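Local coordinates for cytidylate kinase-like family protein (Eubacterium ventriosum, PDB 3FDI) that is of unknown function but belongs to the cytidylate kinase-like family of P-loop proteins, consistent with a nucleotide-dependent phosphoryl-transfer role, at residues M155-H160 with S166-S171. Numbering follows the deposited sequence.
Sequences MRKVYH and SKWGDS
In this P-loop kinase-like fold the loop leaving helix 142-163 doubles back on the helix, and the indole of Trp-168 lies against the helix at Arg-156, Lys-157 and His-160. Lys-157 makes a CH-pi contact: its CA stands over one face of the indole, 4.2 Å from the centroid of the five-membered ring and 26° off the normal. Its CB reaches CE3 of Trp-168 at 3.8 Å, while the extended chain beyond runs away from the loop. Farther along the indole, Arg-156 CB comes within 3.9 Å of Trp-168 NE1, before its chain extends from the loop toward a bound sulfate, probably from the crystallisation liquor, with Arg-13 close by. With CG of Trp-168 anti to the backbone N (chi1 -177°), the indole projects from the loop onto the helix, and its edge is turned toward the face of His-160 in an offset edge-to-face pair, centroids 5.7 Å apart and planes at 61°. The imidazole also meets Ser-166, whose OG sits 3.5 Å from His-160 CE1 at the ring edge; this hydroxyl is buried without a polar partner. Glu-109 hydrogen-bonds to His-160 NE2, which should restrict rotation of the ring. Were Trp-168 an alanine, the CA and CB of Lys-157 and the CB of Arg-156 would probably face a gap, and the His-160 ring would lose its edge-to-face partner. In the type II turn from Lys-167 to Asp-170, Gly-169 is the third residue, with a positive phi that would bring a CB hard against the carbonyl O of Trp-168. Beyond the helix, Trp-168 meets Phe-122 of strand 118-125 edge-to-face, Glu-109 brings in helix 108-111, and Gly-169 and Ser-171 hydrogen-bond to a second subunit in the loop that leads to strand 176-180.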
HETATM    1  N   MSE B 155     -11.566  -4.239  -8.727  1.00 40.56           N
HETATM    2  CA  MSE B 155     -12.649  -5.019  -8.159  1.00 40.90           C
HETATM    3  C   MSE B 155     -12.096  -6.277  -7.437  1.00 40.93           C
HETATM    4  O   MSE B 155     -12.460  -6.564  -6.292  1.00 40.41           O
HETATM    5  CB  MSE B 155     -13.636  -5.421  -9.247  1.00 40.57           C
HETATM    6  CG  MSE B 155     -15.087  -5.085  -8.888  1.00 44.88           C
HETATM    7 SE   MSE B 155     -16.194  -4.860 -10.501  0.80 50.64          SE
HETATM    8  CE  MSE B 155     -16.163  -6.803 -10.866  1.00 53.71           C
ATOM      9  N   ARG B 156     -11.227  -7.009  -8.124  1.00 40.79           N
ATOM     10  CA  ARG B 156     -10.617  -8.238  -7.591  1.00 41.26           C
ATOM     11  C   ARG B 156      -9.680  -7.993  -6.404  1.00 41.61           C
ATOM     12  O   ARG B 156      -9.647  -8.772  -5.441  1.00 42.67           O
ATOM     13  CB  ARG B 156      -9.824  -8.926  -8.699  1.00 41.05           C
ATOM     14  CG  ARG B 156     -10.660  -9.747  -9.516  1.00 40.58           C
ATOM     15  CD  ARG B 156     -10.067  -9.919 -10.879  1.00 44.52           C
ATOM     16  NE  ARG B 156     -11.145 -10.403 -11.745  1.00 46.27           N
ATOM     17  CZ  ARG B 156     -10.982 -10.906 -12.946  1.00 43.34           C
ATOM     18  NH1 ARG B 156      -9.786 -11.014 -13.475  1.00 47.24           N
ATOM     19  NH2 ARG B 156     -12.025 -11.338 -13.593  1.00 45.55           N
ATOM     20  N   LYS B 157      -8.913  -6.918  -6.496  1.00 41.75           N
ATOM     21  CA  LYS B 157      -8.044  -6.489  -5.427  1.00 43.10           C
ATOM     22  C   LYS B 157      -8.863  -6.161  -4.188  1.00 43.13           C
ATOM     23  O   LYS B 157      -8.526  -6.591  -3.097  1.00 42.84           O
ATOM     24  CB  LYS B 157      -7.222  -5.283  -5.882  1.00 43.17           C
ATOM     25  CG  LYS B 157      -6.467  -4.542  -4.803  1.00 45.29           C
ATOM     26  CD  LYS B 157      -5.429  -3.532  -5.437  1.00 48.42           C
ATOM     27  CE  LYS B 157      -4.933  -2.490  -4.409  1.00 50.35           C
ATOM     28  NZ  LYS B 157      -3.673  -1.736  -4.857  1.00 54.15           N
ATOM     29  N   VAL B 158      -9.966  -5.449  -4.388  1.00 42.97           N
ATOM     30  CA  VAL B 158     -10.821  -5.089  -3.290  1.00 43.26           C
ATOM     31  C   VAL B 158     -11.440  -6.323  -2.660  1.00 42.02           C
ATOM     32  O   VAL B 158     -11.412  -6.467  -1.452  1.00 41.67           O
ATOM     33  CB  VAL B 158     -11.920  -4.054  -3.726  1.00 44.05           C
ATOM     34  CG1 VAL B 158     -13.156  -4.188  -2.905  1.00 45.02           C
ATOM     35  CG2 VAL B 158     -11.376  -2.654  -3.631  1.00 45.33           C
ATOM     36  N   TYR B 159     -11.998  -7.208  -3.472  1.00 41.18           N
ATOM     37  CA  TYR B 159     -12.612  -8.418  -2.938  1.00 40.33           C
ATOM     38  C   TYR B 159     -11.569  -9.221  -2.121  1.00 39.51           C
ATOM     39  O   TYR B 159     -11.789  -9.553  -0.962  1.00 39.06           O
ATOM     40  CB  TYR B 159     -13.232  -9.232  -4.082  1.00 40.03           C
ATOM     41  CG  TYR B 159     -13.564 -10.690  -3.730  1.00 40.81           C
ATOM     42  CD1 TYR B 159     -14.715 -11.032  -2.941  1.00 40.77           C
ATOM     43  CD2 TYR B 159     -12.741 -11.711  -4.170  1.00 38.46           C
ATOM     44  CE1 TYR B 159     -15.010 -12.360  -2.614  1.00 37.34           C
ATOM     45  CE2 TYR B 159     -13.036 -13.027  -3.880  1.00 40.89           C
ATOM     46  CZ  TYR B 159     -14.166 -13.344  -3.109  1.00 41.00           C
ATOM     47  OH  TYR B 159     -14.347 -14.657  -2.823  1.00 37.90           O
ATOM     48  N   HIS B 160     -10.420  -9.474  -2.739  1.00 38.99           N
ATOM     49  CA  HIS B 160      -9.346 -10.239  -2.126  1.00 38.72           C
ATOM     50  C   HIS B 160      -8.793  -9.605  -0.854  1.00 37.88           C
ATOM     51  O   HIS B 160      -8.567 -10.314   0.132  1.00 35.48           O
ATOM     52  CB  HIS B 160      -8.187 -10.439  -3.098  1.00 38.41           C
ATOM     53  CG  HIS B 160      -7.118 -11.356  -2.576  1.00 40.34           C
ATOM     54  ND1 HIS B 160      -6.097 -10.922  -1.763  1.00 39.03           N
ATOM     55  CD2 HIS B 160      -6.903 -12.684  -2.769  1.00 41.55           C
ATOM     56  CE1 HIS B 160      -5.325 -11.946  -1.445  1.00 38.81           C
ATOM     57  NE2 HIS B 160      -5.770 -13.017  -2.071  1.00 40.08           N
ATOM     58  N   SER B 166      -3.127 -11.093   3.294  1.00 43.50           N
ATOM     59  CA  SER B 166      -2.151 -11.034   2.191  1.00 43.82           C
ATOM     60  C   SER B 166      -2.693 -10.134   1.040  1.00 43.27           C
ATOM     61  O   SER B 166      -3.890  -9.832   0.959  1.00 42.76           O
ATOM     62  CB  SER B 166      -1.932 -12.444   1.648  1.00 43.10           C
ATOM     63  OG  SER B 166      -3.206 -12.851   1.129  1.00 46.63           O
ATOM     64  N   LYS B 167      -1.799  -9.740   0.143  1.00 42.83           N
ATOM     65  CA  LYS B 167      -2.122  -8.714  -0.855  1.00 42.28           C
ATOM     66  C   LYS B 167      -2.260  -9.303  -2.247  1.00 40.22           C
ATOM     67  O   LYS B 167      -1.380 -10.030  -2.735  1.00 40.71           O
ATOM     68  CB  LYS B 167      -1.022  -7.632  -0.865  1.00 42.23           C
ATOM     69  CG  LYS B 167      -0.900  -6.863   0.460  1.00 45.58           C
ATOM     70  CD  LYS B 167      -2.116  -6.015   0.770  1.00 46.15           C
ATOM     71  CE  LYS B 167      -2.136  -5.470   2.206  1.00 47.49           C
ATOM     72  NZ  LYS B 167      -3.519  -4.877   2.493  1.00 48.38           N
ATOM     73  N   TRP B 168      -3.381  -8.998  -2.869  1.00 39.31           N
ATOM     74  CA  TRP B 168      -3.656  -9.397  -4.239  1.00 38.62           C
ATOM     75  C   TRP B 168      -2.504  -8.981  -5.154  1.00 38.58           C
ATOM     76  O   TRP B 168      -2.127  -7.836  -5.164  1.00 38.56           O
ATOM     77  CB  TRP B 168      -4.898  -8.705  -4.730  1.00 37.63           C
ATOM     78  CG  TRP B 168      -5.308  -9.113  -6.101  1.00 36.24           C
ATOM     79  CD1 TRP B 168      -6.014 -10.216  -6.433  1.00 36.89           C
ATOM     80  CD2 TRP B 168      -5.079  -8.404  -7.320  1.00 34.85           C
ATOM     81  NE1 TRP B 168      -6.238 -10.250  -7.789  1.00 37.02           N
ATOM     82  CE2 TRP B 168      -5.676  -9.144  -8.353  1.00 34.57           C
ATOM     83  CE3 TRP B 168      -4.428  -7.210  -7.637  1.00 40.20           C
ATOM     84  CZ2 TRP B 168      -5.652  -8.740  -9.679  1.00 37.15           C
ATOM     85  CZ3 TRP B 168      -4.424  -6.781  -8.969  1.00 37.69           C
ATOM     86  CH2 TRP B 168      -5.016  -7.563  -9.971  1.00 39.55           C
ATOM     87  N   GLY B 169      -1.974  -9.901  -5.920  1.00 37.96           N
ATOM     88  CA  GLY B 169      -0.923  -9.566  -6.885  1.00 39.02           C
ATOM     89  C   GLY B 169       0.511  -9.475  -6.356  1.00 38.84           C
ATOM     90  O   GLY B 169       1.422  -9.306  -7.139  1.00 38.93           O
ATOM     91  N   ASP B 170       0.700  -9.544  -5.045  1.00 38.45           N
ATOM     92  CA  ASP B 170       2.021  -9.544  -4.441  1.00 40.70           C
ATOM     93  C   ASP B 170       2.642 -10.936  -4.642  1.00 39.28           C
ATOM     94  O   ASP B 170       1.968 -11.913  -4.437  1.00 39.95           O
ATOM     95  CB  ASP B 170       1.883  -9.226  -2.925  1.00 41.82           C
ATOM     96  CG  ASP B 170       3.241  -9.215  -2.186  1.00 48.98           C
ATOM     97  OD1 ASP B 170       4.238  -8.993  -2.828  1.00 52.87           O
ATOM     98  OD2 ASP B 170       3.307  -9.401  -0.938  1.00 61.26           O
ATOM     99  N   SER B 171       3.918 -11.056  -5.040  1.00 38.77           N
ATOM    100  CA  SER B 171       4.508 -12.395  -5.263  1.00 37.02           C
ATOM    101  C   SER B 171       4.408 -13.305  -4.015  1.00 36.40           C
ATOM    102  O   SER B 171       4.294 -14.535  -4.129  1.00 36.32           O
ATOM    103  CB  SER B 171       5.974 -12.258  -5.677  1.00 38.99           C
ATOM    104  OG  SER B 171       6.758 -11.648  -4.632  1.00 36.54           O
TER